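Local coordinates for protein carboxyvinyl-carboxyphosphonate phosphorylmutase (Bacillus anthracis, PDB 4IQD) that belongs to the phosphoenolpyruvate phosphomutase family of TIM-barrel enzymes and forms a two-chain assembly, with pyruvic acid bound in the model, at residues A[273-277]-A[278-282]; A[283-286]-A[287-290]. All coordinates share one frame; numbering follows the deposited sequence.

Contact 1. Residues A[273-277]-A[278-282]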
loop_
_atom_site.group_PDB
_atom_site.type_symbol
_atom_site.label_atom_id
_atom_site.label_comp_id
_atom_site.label_asym_id
_atom_site.label_seq_id
_atom_site.Cartn_x
_atom_site.Cartn_y
_atom_site.Cartn_z
ATOM N N ASN A 273 14.252 -13.263 3.941
ATOM C CA ASN A 273 13.188 -12.898 3.018
ATOM C C ASN A 273 12.814 -11.433 3.164
ATOM O O ASN A 273 11.700 -11.031 2.832
ATOM C CB ASN A 273 11.956 -13.765 3.268
ATOM C CG ASN A 273 12.191 -15.222 2.932
ATOM O OD1 ASN A 273 12.865 -15.542 1.955
ATOM N ND2 ASN A 273 11.637 -16.115 3.744
HETATM N N MSE A 274 13.749 -10.635 3.665
HETATM C CA MSE A 274 13.458 -9.244 3.967
HETATM C C MSE A 274 14.377 -8.257 3.265
HETATM O O MSE A 274 15.552 -8.531 3.029
HETATM C CB MSE A 274 13.526 -9.001 5.474
HETATM C CG MSE A 274 12.580 -9.858 6.288
HETATM SE SE MSE A 274 12.486 -9.294 8.143
HETATM C CE MSE A 274 11.500 -10.808 8.875
ATOM N N GLN A 275 13.817 -7.104 2.925
ATOM C CA GLN A 275 14.614 -5.971 2.514
ATOM C C GLN A 275 15.306 -5.425 3.753
ATOM O O GLN A 275 14.672 -5.268 4.795
ATOM C CB GLN A 275 13.718 -4.891 1.925
ATOM C CG GLN A 275 14.356 -3.520 1.907
ATOM C CD GLN A 275 13.334 -2.413 1.901
ATOM O OE1 GLN A 275 13.449 -1.456 1.142
ATOM N NE2 GLN A 275 12.326 -2.532 2.756
ATOM N N THR A 276 16.599 -5.140 3.640
ATOM C CA THR A 276 17.375 -4.622 4.763
ATOM C C THR A 276 17.126 -3.131 4.991
ATOM O O THR A 276 16.633 -2.432 4.106
ATOM C CB THR A 276 18.890 -4.843 4.557
ATOM O OG1 THR A 276 19.345 -4.059 3.449
ATOM C CG2 THR A 276 19.187 -6.305 4.291
ATOM N N ARG A 277 17.473 -2.650 6.180
ATOM C CA ARG A 277 17.376 -1.226 6.482
ATOM C C ARG A 277 18.297 -0.443 5.557
ATOM O O ARG A 277 18.050 0.723 5.260
ATOM C CB ARG A 277 17.746 -0.958 7.941
ATOM C CG ARG A 277 16.745 -1.505 8.938
ATOM C CD ARG A 277 17.398 -1.784 10.279
ATOM N NE ARG A 277 17.386 -0.635 11.176
ATOM C CZ ARG A 277 16.609 -0.535 12.250
ATOM N NH1 ARG A 277 16.670 0.545 13.017
ATOM N NH2 ARG A 277 15.778 -1.518 12.565
ATOM N N SER A 278 19.358 -1.104 5.106
ATOM C CA SER A 278 20.313 -0.515 4.182
ATOM C C SER A 278 19.671 -0.349 2.813
ATOM O O SER A 278 19.796 0.695 2.177
ATOM C CB SER A 278 21.549 -1.405 4.067
ATOM O OG SER A 278 22.001 -1.814 5.345
ATOM N N GLU A 279 18.989 -1.395 2.359
ATOM C CA GLU A 279 18.307 -1.355 1.077
ATOM C C GLU A 279 17.156 -0.371 1.144
ATOM O O GLU A 279 16.852 0.312 0.169
ATOM C CB GLU A 279 17.794 -2.742 0.698
ATOM C CG GLU A 279 18.882 -3.687 0.243
ATOM C CD GLU A 279 18.440 -5.129 0.252
ATOM O OE1 GLU A 279 17.460 -5.448 0.954
ATOM O OE2 GLU A 279 19.076 -5.947 -0.439
ATOM N N LEU A 280 16.521 -0.304 2.308
ATOM C CA LEU A 280 15.424 0.622 2.522
ATOM C C LEU A 280 15.934 2.053 2.501
ATOM O O LEU A 280 15.336 2.922 1.870
ATOM C CB LEU A 280 14.727 0.325 3.847
ATOM C CG LEU A 280 13.602 1.286 4.228
ATOM C CD1 LEU A 280 12.631 1.463 3.069
ATOM C CD2 LEU A 280 12.882 0.773 5.457
ATOM N N TYR A 281 17.045 2.276 3.197
ATOM C CA TYR A 281 17.701 3.580 3.269
ATOM C C TYR A 281 17.896 4.167 1.877
ATOM O O TYR A 281 17.561 5.323 1.622
ATOM C CB TYR A 281 19.052 3.428 3.980
ATOM C CG TYR A 281 19.894 4.685 4.094
ATOM C CD1 TYR A 281 19.921 5.423 5.271
ATOM C CD2 TYR A 281 20.693 5.111 3.038
ATOM C CE1 TYR A 281 20.703 6.560 5.384
ATOM C CE2 TYR A 281 21.471 6.247 3.141
ATOM C CZ TYR A 281 21.473 6.968 4.314
ATOM O OH TYR A 281 22.250 8.099 4.413
ATOM N N GLU A 282 18.425 3.352 0.975
ATOM C CA GLU A 282 18.727 3.811 -0.370
ATOM C C GLU A 282 17.489 3.834 -1.265
ATOM O O GLU A 282 17.412 4.627 -2.199
ATOM C CB GLU A 282 19.829 2.945 -0.989
ATOM C CG GLU A 282 20.378 3.463 -2.314
ATOM C CD GLU A 282 21.160 4.762 -2.177
ATOM O OE1 GLU A 282 21.417 5.204 -1.036
ATOM O OE2 GLU A 282 21.524 5.341 -3.221
HETATM O O HOH W 1 17.457 -8.510 1.547
#
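Thr276 turns OG1 between its backbone N and carbonyl carbon (chi1 66°), while Glu279 sets CG anti to its carbonyl carbon (chi1 -74°) and runs extended from there. These torsions bring each polar end within bonding reach of the other residue's backbone N. Thr276 OG1 accepts from Glu279 N at 2.9 Å. In return, Glu279 OE1 accepts from Thr276 N at 2.8 Å, and this bond is nearly straight at the hydrogen (165°). Thr276 N meets OE1 on its anti side, tilted out of the carboxylate plane. A water also donates to Glu279 OE1, so OE1 takes two donors. The bond from Thr276 N ties the carboxylate to the start of the helix, and the bond to OG1 engages the backbone N of Glu279. CG of Glu279 packs on Thr276 OG1 at 3.3 Å. Behind the cap the helical bonds begin, with Leu280 N to Thr276 O at 2.8 Å and Tyr281 N to Arg277 O at 2.8 Å.

Gln275 adds packing. Its CG touches Glu279 CB at 3.7 Å, and the two side chains run past one another in opposing senses. Its amide end lies against Leu280, with OE1 3.2 Å from Leu280 CA. The second subunit covers this area: its Ala251 packs on Gln275 and its Ala62 on Leu280. Arg277 reaches across the interface, where NH2 bonds to Glu220 O of the second subunit. Thr276 is the N-cap of helix 277-283, and its reciprocal bonds with Glu279 are those of a capping box.

Contact 2. Residues A[283-286]-A[287-290]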
loop_
_atom_site.group_PDB
_atom_site.type_symbol
_atom_site.label_atom_id
_atom_site.label_comp_id
_atom_site.label_asym_id
_atom_site.label_seq_id
_atom_site.Cartn_x
_atom_site.Cartn_y
_atom_site.Cartn_z
ATOM N N THR A 283 16.518 2.974 -0.975
ATOM C CA THR A 283 15.313 2.902 -1.801
ATOM C C THR A 283 14.439 4.143 -1.662
ATOM O O THR A 283 13.950 4.680 -2.657
ATOM C CB THR A 283 14.471 1.656 -1.491
ATOM O OG1 THR A 283 15.209 0.484 -1.849
ATOM C CG2 THR A 283 13.178 1.682 -2.287
ATOM N N ILE A 284 14.241 4.600 -0.431
ATOM C CA ILE A 284 13.476 5.822 -0.207
ATOM C C ILE A 284 14.384 7.050 -0.196
ATOM O O ILE A 284 13.965 8.136 0.199
ATOM C CB ILE A 284 12.642 5.755 1.085
ATOM C CG1 ILE A 284 13.534 5.435 2.281
ATOM C CG2 ILE A 284 11.540 4.718 0.951
ATOM C CD1 ILE A 284 12.766 5.180 3.548
ATOM N N SER A 285 15.624 6.855 -0.639
ATOM C CA SER A 285 16.591 7.936 -0.831
ATOM C C SER A 285 16.815 8.774 0.420
ATOM O O SER A 285 16.868 10.001 0.342
ATOM C CB SER A 285 16.156 8.847 -1.982
ATOM O OG SER A 285 15.930 8.110 -3.170
ATOM N N TYR A 286 16.947 8.112 1.564
ATOM C CA TYR A 286 17.114 8.811 2.832
ATOM C C TYR A 286 18.285 9.787 2.772
ATOM O O TYR A 286 18.202 10.901 3.283
ATOM C CB TYR A 286 17.309 7.807 3.968
ATOM C CG TYR A 286 17.306 8.419 5.355
ATOM C CD1 TYR A 286 16.143 8.463 6.115
ATOM C CD2 TYR A 286 18.469 8.937 5.911
ATOM C CE1 TYR A 286 16.141 9.014 7.387
ATOM C CE2 TYR A 286 18.475 9.489 7.177
ATOM C CZ TYR A 286 17.312 9.526 7.910
ATOM O OH TYR A 286 17.326 10.079 9.171
ATOM N N HIS A 287 19.365 9.365 2.120
ATOM C CA HIS A 287 20.570 10.178 1.993
ATOM C C HIS A 287 20.326 11.544 1.364
ATOM O O HIS A 287 20.870 12.552 1.817
ATOM C CB HIS A 287 21.623 9.440 1.169
ATOM C CG HIS A 287 22.823 10.273 0.851
ATOM N ND1 HIS A 287 23.800 10.554 1.784
ATOM C CD2 HIS A 287 23.195 10.903 -0.287
ATOM C CE1 HIS A 287 24.728 11.312 1.227
ATOM N NE2 HIS A 287 24.386 11.539 -0.026
ATOM N N ASP A 288 19.510 11.574 0.317
ATOM C CA ASP A 288 19.298 12.794 -0.451
ATOM C C ASP A 288 18.546 13.864 0.336
ATOM O O ASP A 288 18.618 15.050 0.016
ATOM C CB ASP A 288 18.588 12.474 -1.764
ATOM C CG ASP A 288 19.404 11.550 -2.648
ATOM O OD1 ASP A 288 19.363 10.322 -2.423
ATOM O OD2 ASP A 288 20.097 12.053 -3.555
ATOM N N PHE A 289 17.829 13.441 1.368
ATOM C CA PHE A 289 17.174 14.385 2.259
ATOM C C PHE A 289 18.195 14.984 3.210
ATOM O O PHE A 289 18.136 16.168 3.539
ATOM C CB PHE A 289 16.065 13.695 3.048
ATOM C CG PHE A 289 14.889 13.301 2.208
ATOM C CD1 PHE A 289 13.863 14.199 1.971
ATOM C CD2 PHE A 289 14.811 12.040 1.645
ATOM C CE1 PHE A 289 12.779 13.846 1.193
ATOM C CE2 PHE A 289 13.729 11.683 0.864
ATOM C CZ PHE A 289 12.710 12.586 0.640
ATOM N N GLU A 290 19.132 14.152 3.650
ATOM C CA GLU A 290 20.182 14.593 4.554
ATOM C C GLU A 290 21.021 15.679 3.898
ATOM O O GLU A 290 21.285 16.715 4.502
ATOM C CB GLU A 290 21.074 13.418 4.952
ATOM C CG GLU A 290 20.327 12.249 5.569
ATOM C CD GLU A 290 21.233 11.065 5.860
ATOM O OE1 GLU A 290 21.877 10.558 4.918
ATOM O OE2 GLU A 290 21.304 10.645 7.035
#
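Glu290 lies one helical turn beyond Tyr286 and passes beside its ring. The Glu290 chain starts at CB, which is 4.2 Å from Tyr286 O. CG comes closer, 3.4 Å from that same oxygen, and also touches Tyr286 CE2. CD sits beside CD2 and CE2 of the ring. OE2 ends 3.1 Å from Tyr286 CE2, at the ring edge and in its plane. CG stands anti to the carbonyl carbon (chi1 -56°) and the chain stays extended, which brings the carboxylate across to this edge. The carboxylate plane is steeply turned from the ring, by 71°. A C-H edge facing a carboxylate oxygen is probably a mildly favourable electrostatic arrangement. The other oxygen, OE1, is bonded to Tyr281 OH.

The backbone here changes from one helix to the next. A Schellman motif closes helix 277-283, with Ser285 at C-prime in a positive-phi conformation (55°). Tyr286 N bonds back to Tyr281 O, and Ser285 N to Glu282 O. Helix 286-297 follows. Phe289 N bonds to Tyr286 O at 3.2 Å, while the bonds from Asp288 N to Ser285 O and from Glu290 N to Tyr286 O are weak.

Phe289 turns its ring edge to the backbone of the turn. CD2 is 3.2 Å from Ser285 O, and CE2 is 3.6 Å from Ile284 O. Asp288 OD1 touches Ser285 CB at 3.6 Å. Pro67 of the second subunit packs on Phe289, and its Leu69 packs on Tyr286.

Contacts 1 and 2 follow each other along the chain, with centres about 13 Å apart, and frame the two ends of helix 277-283. Contact 1 is the more buried of the two, and contact 2 lies nearer the surface. Both also touch the second subunit. The first is built on two reciprocal side-chain-to-backbone bonds at a helix start. The second relies on backbone turn geometry, ring edges and weaker bonds where one helix gives way to helix 286-297. Tyr281 joins them. Its OH is bonded to Glu290 OE1 at 2.5 Å, and its ring meets that of Tyr286 with planes about 35° apart.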